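Local coordinates for protein ribonucleoside triphosphate reductase (Lactobacillus leichmannii, PDB 1L1L) that reduces ribonucleoside triphosphates to 2'-deoxyribonucleotides as a monomeric, allosterically regulated, B12-dependent class II ribonucleotide reductase, at residues Ile5-Glu10 and Glu80-Leu85; Asp63-Asp68 and Gln76-Glu81; Tyr446-Thr451 and Leu536-Ser541. All coordinates share one frame; numbering follows the deposited sequence.

Interaction 1 of 3, residues Ile5-Glu10 and Glu80-Leu85; sequences ISLSAE and EEAERL
Leu7 meets residues 80-85 of helix 72-90 through one methyl group. Its CD2 lies 3.6 Å from Glu83 CG and 4.1 Å from Ala82 CB, so it rests on the helix surface where these two residues adjoin. The CB of Leu7 does not face the helix. With chi1 at -62°, CG stands beside the backbone N and the branch swings CD2 over to the helix. Glu83 passes Leu7 in the opposite direction. Its chain is extended beyond CG, which leaves the CH2 group against the leucine and takes the carboxylate on past it. There a water joins the two segments. It accepts from Ser8 N at 3.0 Å and donates to Glu83 OE2 at 2.7 Å. The acid thus has an apolar contact at CG and a polar one at its carboxylate. Ile5 makes a looser contact, CG2 to Ala82 CB at 4.4 Å. Ser8 is the N-cap of helix 9-18, and its OG takes the N-H of Phe11. The contact sets the loop that leads into helix 9-18 against helix 72-90, where Leu7 also touches Tyr86. Helix 48-60 completes the packing: Val56 touches both Leu7 and Ala82, while Glu57 and Lys53 bind the backbone of Leu7.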
loop_
_atom_site.group_PDB
_atom_site.type_symbol
_atom_site.label_atom_id
_atom_site.label_comp_id
_atom_site.label_asym_id
_atom_site.label_seq_id
_atom_site.Cartn_x
_atom_site.Cartn_y
_atom_site.Cartn_z
ATOM N N ILE A 5 19.393 -16.963 13.628
ATOM C CA ILE A 5 18.648 -16.650 14.839
ATOM C C ILE A 5 17.281 -17.312 14.795
ATOM O O ILE A 5 16.630 -17.344 13.750
ATOM C CB ILE A 5 18.453 -15.128 14.991
ATOM C CG1 ILE A 5 19.811 -14.420 14.932
ATOM C CG2 ILE A 5 17.734 -14.818 16.292
ATOM C CD1 ILE A 5 20.802 -14.851 16.018
ATOM N N SER A 6 16.844 -17.847 15.928
ATOM C CA SER A 6 15.544 -18.499 15.992
ATOM C C SER A 6 14.971 -18.467 17.399
ATOM O O SER A 6 15.698 -18.255 18.375
ATOM C CB SER A 6 15.651 -19.946 15.505
ATOM O OG SER A 6 16.645 -20.655 16.218
ATOM N N LEU A 7 13.658 -18.659 17.485
ATOM C CA LEU A 7 12.949 -18.662 18.750
ATOM C C LEU A 7 12.661 -20.118 19.117
ATOM O O LEU A 7 12.318 -20.928 18.255
ATOM C CB LEU A 7 11.650 -17.857 18.621
ATOM C CG LEU A 7 11.842 -16.372 18.266
ATOM C CD1 LEU A 7 10.511 -15.736 17.883
ATOM C CD2 LEU A 7 12.466 -15.634 19.450
ATOM N N SER A 8 12.822 -20.453 20.392
ATOM C CA SER A 8 12.600 -21.818 20.846
ATOM C C SER A 8 11.153 -22.055 21.222
ATOM O O SER A 8 10.434 -21.120 21.581
ATOM C CB SER A 8 13.482 -22.113 22.058
ATOM O OG SER A 8 13.086 -21.315 23.156
ATOM N N ALA A 9 10.730 -23.313 21.154
ATOM C CA ALA A 9 9.362 -23.675 21.503
ATOM C C ALA A 9 9.109 -23.314 22.958
ATOM O O ALA A 9 8.015 -22.879 23.330
ATOM C CB ALA A 9 9.146 -25.165 21.289
ATOM N N GLU A 10 10.137 -23.496 23.780
ATOM C CA GLU A 10 10.044 -23.197 25.202
ATOM C C GLU A 10 9.692 -21.736 25.422
ATOM O O GLU A 10 8.885 -21.404 26.288
ATOM C CB GLU A 10 11.372 -23.522 25.895
ATOM C CG GLU A 10 11.329 -23.379 27.406
ATOM C CD GLU A 10 12.628 -23.802 28.075
ATOM O OE1 GLU A 10 13.035 -24.975 27.908
ATOM O OE2 GLU A 10 13.241 -22.962 28.768
ATOM N N GLU A 80 17.621 -12.301 21.869
ATOM C CA GLU A 80 16.794 -11.636 22.873
ATOM C C GLU A 80 15.958 -10.504 22.269
ATOM O O GLU A 80 14.831 -10.250 22.708
ATOM C CB GLU A 80 17.660 -11.097 24.018
ATOM C CG GLU A 80 17.927 -12.136 25.116
ATOM C CD GLU A 80 18.968 -11.686 26.135
ATOM O OE1 GLU A 80 18.858 -10.550 26.656
ATOM O OE2 GLU A 80 19.895 -12.481 26.424
ATOM N N GLU A 81 16.507 -9.818 21.274
ATOM C CA GLU A 81 15.765 -8.731 20.645
ATOM C C GLU A 81 14.561 -9.342 19.931
ATOM O O GLU A 81 13.461 -8.796 19.964
ATOM C CB GLU A 81 16.630 -8.000 19.623
ATOM C CG GLU A 81 16.018 -6.687 19.160
ATOM C CD GLU A 81 16.795 -6.038 18.034
ATOM O OE1 GLU A 81 18.043 -6.143 18.027
ATOM O OE2 GLU A 81 16.156 -5.410 17.154
ATOM N N ALA A 82 14.792 -10.480 19.290
ATOM C CA ALA A 82 13.754 -11.199 18.563
ATOM C C ALA A 82 12.666 -11.679 19.517
ATOM O O ALA A 82 11.487 -11.721 19.165
ATOM C CB ALA A 82 14.363 -12.384 17.835
ATOM N N GLU A 83 13.066 -12.053 20.732
ATOM C CA GLU A 83 12.102 -12.522 21.711
ATOM C C GLU A 83 11.213 -11.368 22.154
ATOM O O GLU A 83 10.022 -11.553 22.373
ATOM C CB GLU A 83 12.823 -13.147 22.919
ATOM C CG GLU A 83 13.709 -14.311 22.546
ATOM C CD GLU A 83 14.286 -15.017 23.765
ATOM O OE1 GLU A 83 14.494 -14.330 24.792
ATOM O OE2 GLU A 83 14.534 -16.244 23.678
ATOM N N ARG A 84 11.786 -10.174 22.286
ATOM C CA ARG A 84 10.998 -9.004 22.672
ATOM C C ARG A 84 10.042 -8.689 21.514
ATOM O O ARG A 84 8.858 -8.405 21.707
ATOM C CB ARG A 84 11.904 -7.791 22.893
ATOM C CG ARG A 84 12.617 -7.716 24.230
ATOM C CD ARG A 84 13.480 -6.452 24.270
ATOM N NE ARG A 84 14.710 -6.626 23.501
ATOM C CZ ARG A 84 15.508 -5.632 23.117
ATOM N NH1 ARG A 84 15.207 -4.374 23.422
ATOM N NH2 ARG A 84 16.617 -5.903 22.440
ATOM N N LEU A 85 10.590 -8.748 20.309
ATOM C CA LEU A 85 9.821 -8.468 19.105
ATOM C C LEU A 85 8.634 -9.424 19.064
ATOM O O LEU A 85 7.497 -8.993 18.902
ATOM C CB LEU A 85 10.720 -8.642 17.885
ATOM C CG LEU A 85 10.381 -7.910 16.584
ATOM C CD1 LEU A 85 10.139 -6.432 16.849
ATOM C CD2 LEU A 85 11.531 -8.108 15.603
HETATM O O HOH W 1 14.208 -18.481 22.122
#

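Interaction 2 of 3, residues Asp63-Asp68 and Gln76-Glu81; sequences DPRLQD and QSLTEE
An Asx turn opens the short 3-10 segment 64-67, in the connection between helices 48-60 and 72-90. Asp63 OD1 accepts from Arg65 N at 2.9 Å. The turn packs on Leu78, near the start of helix 72-90, in the ribonucleotide reductase alpha domain. Asp63 also holds the arginine side chain. Arg65 approaches side-on with two nitrogens, one to each carboxylate oxygen. NE reaches OD1 of Asp63 at 3.1 Å, and NH2 reaches OD2 of Asp63 at 2.8 Å. Both bonds are nearly straight, with N-H to acceptor angles of 171° and 169°. The oxygens lie close to the guanidinium plane, but the nitrogens sit somewhat out of the carboxylate plane, so the two flat groups are tilted against each other. A bend at chi3, -64°, brings the guanidinium back to the acid two residues earlier. OD1 therefore receives two N-H groups, and OD2 has a second partner in Tyr532 OH of helix 512-536. This network should fix the rotation of both side chains and favour a charged carboxylate. The two methyls of Leu78 divide the contact. CD2 lies by the ion pair, 3.9 Å from Asp63 OD2 and 4.1 Å from Arg65 NH2. CD1 lies against Leu66 and near Asp63 CB, and the two leucines reach toward each other, tip to tip. Leu66 also touches Ile5, which carries the apolar patch on to the N-terminal segment. Between the leucines the fit is tighter than usual van der Waals contact: Leu66 CD2 comes within 3.4 Å of Leu78 CD1.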
loop_
_atom_site.group_PDB
_atom_site.type_symbol
_atom_site.label_atom_id
_atom_site.label_comp_id
_atom_site.label_asym_id
_atom_site.label_seq_id
_atom_site.Cartn_x
_atom_site.Cartn_y
_atom_site.Cartn_z
ATOM N N ASP A 63 19.798 -8.954 9.682
ATOM C CA ASP A 63 20.888 -8.136 10.211
ATOM C C ASP A 63 22.155 -8.540 9.455
ATOM O O ASP A 63 22.537 -9.707 9.439
ATOM C CB ASP A 63 21.070 -8.355 11.720
ATOM C CG ASP A 63 22.046 -7.360 12.337
ATOM O OD1 ASP A 63 23.205 -7.301 11.874
ATOM O OD2 ASP A 63 21.657 -6.632 13.272
ATOM N N PRO A 64 22.811 -7.571 8.807
ATOM C CA PRO A 64 24.031 -7.813 8.032
ATOM C C PRO A 64 25.227 -8.378 8.811
ATOM O O PRO A 64 26.060 -9.078 8.239
ATOM C CB PRO A 64 24.324 -6.443 7.432
ATOM C CG PRO A 64 23.866 -5.520 8.506
ATOM C CD PRO A 64 22.546 -6.125 8.925
ATOM N N ARG A 65 25.309 -8.065 10.100
ATOM C CA ARG A 65 26.412 -8.547 10.930
ATOM C C ARG A 65 26.422 -10.070 10.975
ATOM O O ARG A 65 27.481 -10.688 11.064
ATOM C CB ARG A 65 26.292 -7.977 12.344
ATOM C CG ARG A 65 26.638 -6.511 12.442
ATOM C CD ARG A 65 26.353 -5.975 13.826
ATOM N NE ARG A 65 24.931 -6.032 14.157
ATOM C CZ ARG A 65 24.426 -5.662 15.329
ATOM N NH1 ARG A 65 25.226 -5.212 16.288
ATOM N NH2 ARG A 65 23.123 -5.734 15.545
ATOM N N LEU A 66 25.236 -10.669 10.906
ATOM C CA LEU A 66 25.104 -12.123 10.929
ATOM C C LEU A 66 25.740 -12.755 9.694
ATOM O O LEU A 66 25.776 -13.977 9.560
ATOM C CB LEU A 66 23.627 -12.524 10.996
ATOM C CG LEU A 66 22.845 -12.199 12.270
ATOM C CD1 LEU A 66 21.356 -12.482 12.036
ATOM C CD2 LEU A 66 23.381 -13.027 13.436
ATOM N N GLN A 67 26.231 -11.917 8.789
ATOM C CA GLN A 67 26.859 -12.402 7.568
ATOM C C GLN A 67 28.370 -12.529 7.729
ATOM O O GLN A 67 29.035 -13.209 6.946
ATOM C CB GLN A 67 26.551 -11.447 6.415
ATOM C CG GLN A 67 25.065 -11.211 6.193
ATOM C CD GLN A 67 24.307 -12.499 5.943
ATOM O OE1 GLN A 67 24.631 -13.254 5.028
ATOM N NE2 GLN A 67 23.287 -12.756 6.756
ATOM N N ASP A 68 28.904 -11.875 8.755
ATOM C CA ASP A 68 30.340 -11.882 9.018
ATOM C C ASP A 68 30.707 -12.596 10.322
ATOM O O ASP A 68 30.900 -11.947 11.355
ATOM C CB ASP A 68 30.842 -10.442 9.065
ATOM C CG ASP A 68 30.414 -9.641 7.851
ATOM O OD1 ASP A 68 30.880 -9.967 6.734
ATOM O OD2 ASP A 68 29.607 -8.695 8.011
ATOM N N GLN A 76 23.247 -13.926 20.574
ATOM C CA GLN A 76 22.366 -14.014 21.731
ATOM C C GLN A 76 21.618 -12.708 21.934
ATOM O O GLN A 76 20.465 -12.701 22.368
ATOM C CB GLN A 76 23.164 -14.342 22.998
ATOM C CG GLN A 76 22.320 -14.436 24.264
ATOM C CD GLN A 76 21.138 -15.389 24.123
ATOM O OE1 GLN A 76 21.230 -16.433 23.469
ATOM N NE2 GLN A 76 20.022 -15.034 24.749
ATOM N N SER A 77 22.289 -11.600 21.632
ATOM C CA SER A 77 21.694 -10.279 21.766
ATOM C C SER A 77 20.538 -10.181 20.767
ATOM O O SER A 77 19.450 -9.704 21.099
ATOM C CB SER A 77 22.738 -9.201 21.463
ATOM O OG SER A 77 22.243 -7.905 21.750
ATOM N N LEU A 78 20.796 -10.638 19.546
ATOM C CA LEU A 78 19.793 -10.626 18.492
ATOM C C LEU A 78 18.655 -11.561 18.859
ATOM O O LEU A 78 17.487 -11.256 18.612
ATOM C CB LEU A 78 20.414 -11.056 17.169
ATOM C CG LEU A 78 21.254 -9.988 16.473
ATOM C CD1 LEU A 78 21.754 -10.537 15.149
ATOM C CD2 LEU A 78 20.417 -8.730 16.256
ATOM N N THR A 79 18.997 -12.699 19.458
ATOM C CA THR A 79 17.979 -13.651 19.864
ATOM C C THR A 79 17.054 -12.993 20.885
ATOM O O THR A 79 15.830 -13.094 20.774
ATOM C CB THR A 79 18.604 -14.938 20.458
ATOM O OG1 THR A 79 19.334 -15.630 19.435
ATOM C CG2 THR A 79 17.512 -15.867 20.985
ATOM N N GLU A 80 17.621 -12.301 21.869
ATOM C CA GLU A 80 16.794 -11.636 22.873
ATOM C C GLU A 80 15.958 -10.504 22.269
ATOM O O GLU A 80 14.831 -10.250 22.708
ATOM C CB GLU A 80 17.660 -11.097 24.018
ATOM C CG GLU A 80 17.927 -12.136 25.116
ATOM C CD GLU A 80 18.968 -11.686 26.135
ATOM O OE1 GLU A 80 18.858 -10.550 26.656
ATOM O OE2 GLU A 80 19.895 -12.481 26.424
ATOM N N GLU A 81 16.507 -9.818 21.274
ATOM C CA GLU A 81 15.765 -8.731 20.645
ATOM C C GLU A 81 14.561 -9.342 19.931
ATOM O O GLU A 81 13.461 -8.796 19.964
ATOM C CB GLU A 81 16.630 -8.000 19.623
ATOM C CG GLU A 81 16.018 -6.687 19.160
ATOM C CD GLU A 81 16.795 -6.038 18.034
ATOM O OE1 GLU A 81 18.043 -6.143 18.027
ATOM O OE2 GLU A 81 16.156 -5.410 17.154
#

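Interaction 3 of 3, residues Tyr446-Thr451 and Leu536-Ser541; sequences YAKRVT and LGCNES
Lys448 NZ is gripped from several sides where helix 436-450 meets the loop after helix 512-536. It donates to the backbone oxygen of Asn539 at 2.9 Å. The ammonium lies in the carbonyl plane, on a lone pair, with a C=O to donor angle of 143°. Asp529 of helix 512-536 supplies the charged partner, a salt bridge from OD1. Ser541 OG lies 3.0 Å from NZ. Both Asp529 OD1, already bound to the lysine, and the Arg468 backbone oxygen are partners of that hydroxyl, and its single proton must be shared or chosen between them. Lysine, serine and aspartate thus form one polar cluster. The lysine chain has CG anti to the backbone N, chi1 -162°. It bends at chi2, 77°, and then runs extended to the loop. Its methylenes are used as well as its amine. CE lies 3.5 Å from Cys538 SG, and CD lies 3.7 Å from Ser541 OG. The cysteine therefore flanks the shaft just short of the charge. The loop itself starts with a Schellman motif that ends helix 512-536. Gly537 is its C-prime residue, with positive phi, and the chain then turns so that Cys538 faces the lysine. Asn539 ND2 donates to Gln465 O of helix 458-467, which helps to hold the loop in place. Lys448 is buried, so its charge probably depends on the oxygens gathered round it. The Asp529 carboxylate and the Asn539 oxygen would together favour the protonated amine and hold the loop to the helix.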
loop_
_atom_site.group_PDB
_atom_site.type_symbol
_atom_site.label_atom_id
_atom_site.label_comp_id
_atom_site.label_asym_id
_atom_site.label_seq_id
_atom_site.Cartn_x
_atom_site.Cartn_y
_atom_site.Cartn_z
ATOM N N TYR A 446 13.446 -2.917 13.218
ATOM C CA TYR A 446 12.814 -3.909 12.356
ATOM C C TYR A 446 12.905 -3.365 10.941
ATOM O O TYR A 446 13.414 -4.020 10.040
ATOM C CB TYR A 446 11.341 -4.103 12.749
ATOM C CG TYR A 446 10.577 -5.116 11.912
ATOM C CD1 TYR A 446 10.173 -4.821 10.604
ATOM C CD2 TYR A 446 10.289 -6.385 12.415
ATOM C CE1 TYR A 446 9.504 -5.774 9.822
ATOM C CE2 TYR A 446 9.625 -7.337 11.644
ATOM C CZ TYR A 446 9.239 -7.030 10.353
ATOM O OH TYR A 446 8.601 -7.994 9.597
ATOM N N ALA A 447 12.428 -2.137 10.780
ATOM C CA ALA A 447 12.427 -1.471 9.477
ATOM C C ALA A 447 13.840 -1.355 8.916
ATOM O O ALA A 447 14.096 -1.713 7.765
ATOM C CB ALA A 447 11.797 -0.089 9.606
ATOM N N LYS A 448 14.758 -0.858 9.740
ATOM C CA LYS A 448 16.138 -0.691 9.314
ATOM C C LYS A 448 16.684 -1.971 8.696
ATOM O O LYS A 448 17.408 -1.932 7.701
ATOM C CB LYS A 448 17.020 -0.292 10.497
ATOM C CG LYS A 448 18.347 0.309 10.077
ATOM C CD LYS A 448 18.150 1.757 9.634
ATOM C CE LYS A 448 19.427 2.348 9.076
ATOM N NZ LYS A 448 19.321 3.823 8.961
ATOM N N ARG A 449 16.348 -3.110 9.290
ATOM C CA ARG A 449 16.831 -4.378 8.771
ATOM C C ARG A 449 16.282 -4.690 7.382
ATOM O O ARG A 449 17.016 -5.149 6.499
ATOM C CB ARG A 449 16.513 -5.512 9.747
ATOM C CG ARG A 449 17.546 -5.634 10.900
ATOM C CD ARG A 449 17.409 -6.971 11.652
ATOM N NE ARG A 449 16.154 -7.069 12.402
ATOM C CZ ARG A 449 15.898 -6.430 13.536
ATOM N NH1 ARG A 449 16.808 -5.629 14.083
ATOM N NH2 ARG A 449 14.722 -6.587 14.129
ATOM N N VAL A 450 14.994 -4.433 7.175
ATOM C CA VAL A 450 14.403 -4.692 5.872
ATOM C C VAL A 450 15.256 -4.043 4.771
ATOM O O VAL A 450 15.388 -4.590 3.675
ATOM C CB VAL A 450 12.947 -4.148 5.811
ATOM C CG1 VAL A 450 12.404 -4.226 4.394
ATOM C CG2 VAL A 450 12.062 -4.955 6.741
ATOM N N THR A 451 15.855 -2.893 5.065
ATOM C CA THR A 451 16.681 -2.203 4.072
ATOM C C THR A 451 17.930 -2.978 3.635
ATOM O O THR A 451 18.643 -2.547 2.726
ATOM C CB THR A 451 17.124 -0.807 4.558
ATOM O OG1 THR A 451 18.125 -0.935 5.577
ATOM C CG2 THR A 451 15.943 -0.039 5.104
ATOM N N LEU A 536 25.744 -0.861 12.895
ATOM C CA LEU A 536 25.795 -1.510 11.592
ATOM C C LEU A 536 26.779 -0.836 10.647
ATOM O O LEU A 536 27.283 -1.460 9.712
ATOM C CB LEU A 536 24.404 -1.514 10.955
ATOM C CG LEU A 536 23.348 -2.330 11.694
ATOM C CD1 LEU A 536 22.048 -2.301 10.903
ATOM C CD2 LEU A 536 23.838 -3.760 11.859
ATOM N N GLY A 537 27.040 0.440 10.895
ATOM C CA GLY A 537 27.962 1.182 10.056
ATOM C C GLY A 537 27.363 1.655 8.742
ATOM O O GLY A 537 28.092 1.867 7.774
ATOM N N CYS A 538 26.043 1.825 8.698
ATOM C CA CYS A 538 25.367 2.286 7.478
ATOM C C CYS A 538 24.902 3.721 7.668
ATOM O O CYS A 538 25.110 4.312 8.722
ATOM C CB CYS A 538 24.143 1.420 7.186
ATOM S SG CYS A 538 22.801 1.672 8.386
ATOM N N ASN A 539 24.255 4.276 6.647
ATOM C CA ASN A 539 23.744 5.638 6.722
ATOM C C ASN A 539 22.522 5.694 7.626
ATOM O O ASN A 539 21.801 4.707 7.766
ATOM C CB ASN A 539 23.359 6.128 5.328
ATOM C CG ASN A 539 24.553 6.286 4.426
ATOM O OD1 ASN A 539 25.445 7.080 4.710
ATOM N ND2 ASN A 539 24.587 5.524 3.335
ATOM N N GLU A 540 22.300 6.845 8.246
ATOM C CA GLU A 540 21.150 7.015 9.123
ATOM C C GLU A 540 19.953 7.258 8.214
ATOM O O GLU A 540 20.107 7.835 7.144
ATOM C CB GLU A 540 21.361 8.213 10.052
ATOM C CG GLU A 540 22.691 8.176 10.796
ATOM C CD GLU A 540 22.777 9.194 11.919
ATOM O OE1 GLU A 540 22.289 10.332 11.736
ATOM O OE2 GLU A 540 23.351 8.864 12.988
ATOM N N SER A 541 18.775 6.805 8.630
ATOM C CA SER A 541 17.554 6.982 7.842
ATOM C C SER A 541 17.279 8.449 7.505
ATOM O O SER A 541 17.218 9.287 8.400
ATOM C CB SER A 541 16.361 6.410 8.612
ATOM O OG SER A 541 16.527 5.025 8.830
#

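How the interactions relate
From the N terminus, residues 5-10 lead into helix 9-18, and interaction 1 closes a long loop by setting them on helix 72-90. Interaction 2 closes a much shorter loop within that span, from the turn after helix 48-60 to the same part of helix 72-90. The two share Glu80 and Glu81, and Ile5 packs against Leu66, Leu78 and Thr79. Interaction 3 opens only after both have closed and joins helix 436-450, across 84 residues, to the loop after helix 512-536. It touches both earlier contacts: Glu81 OE2 pairs with Arg449 NH1 at 3.1 Å, Leu85 packs on Tyr446, and Leu536 lies against Asp63 and Arg65. Together they tie the N-terminal helices to helices 436-450 and 512-536.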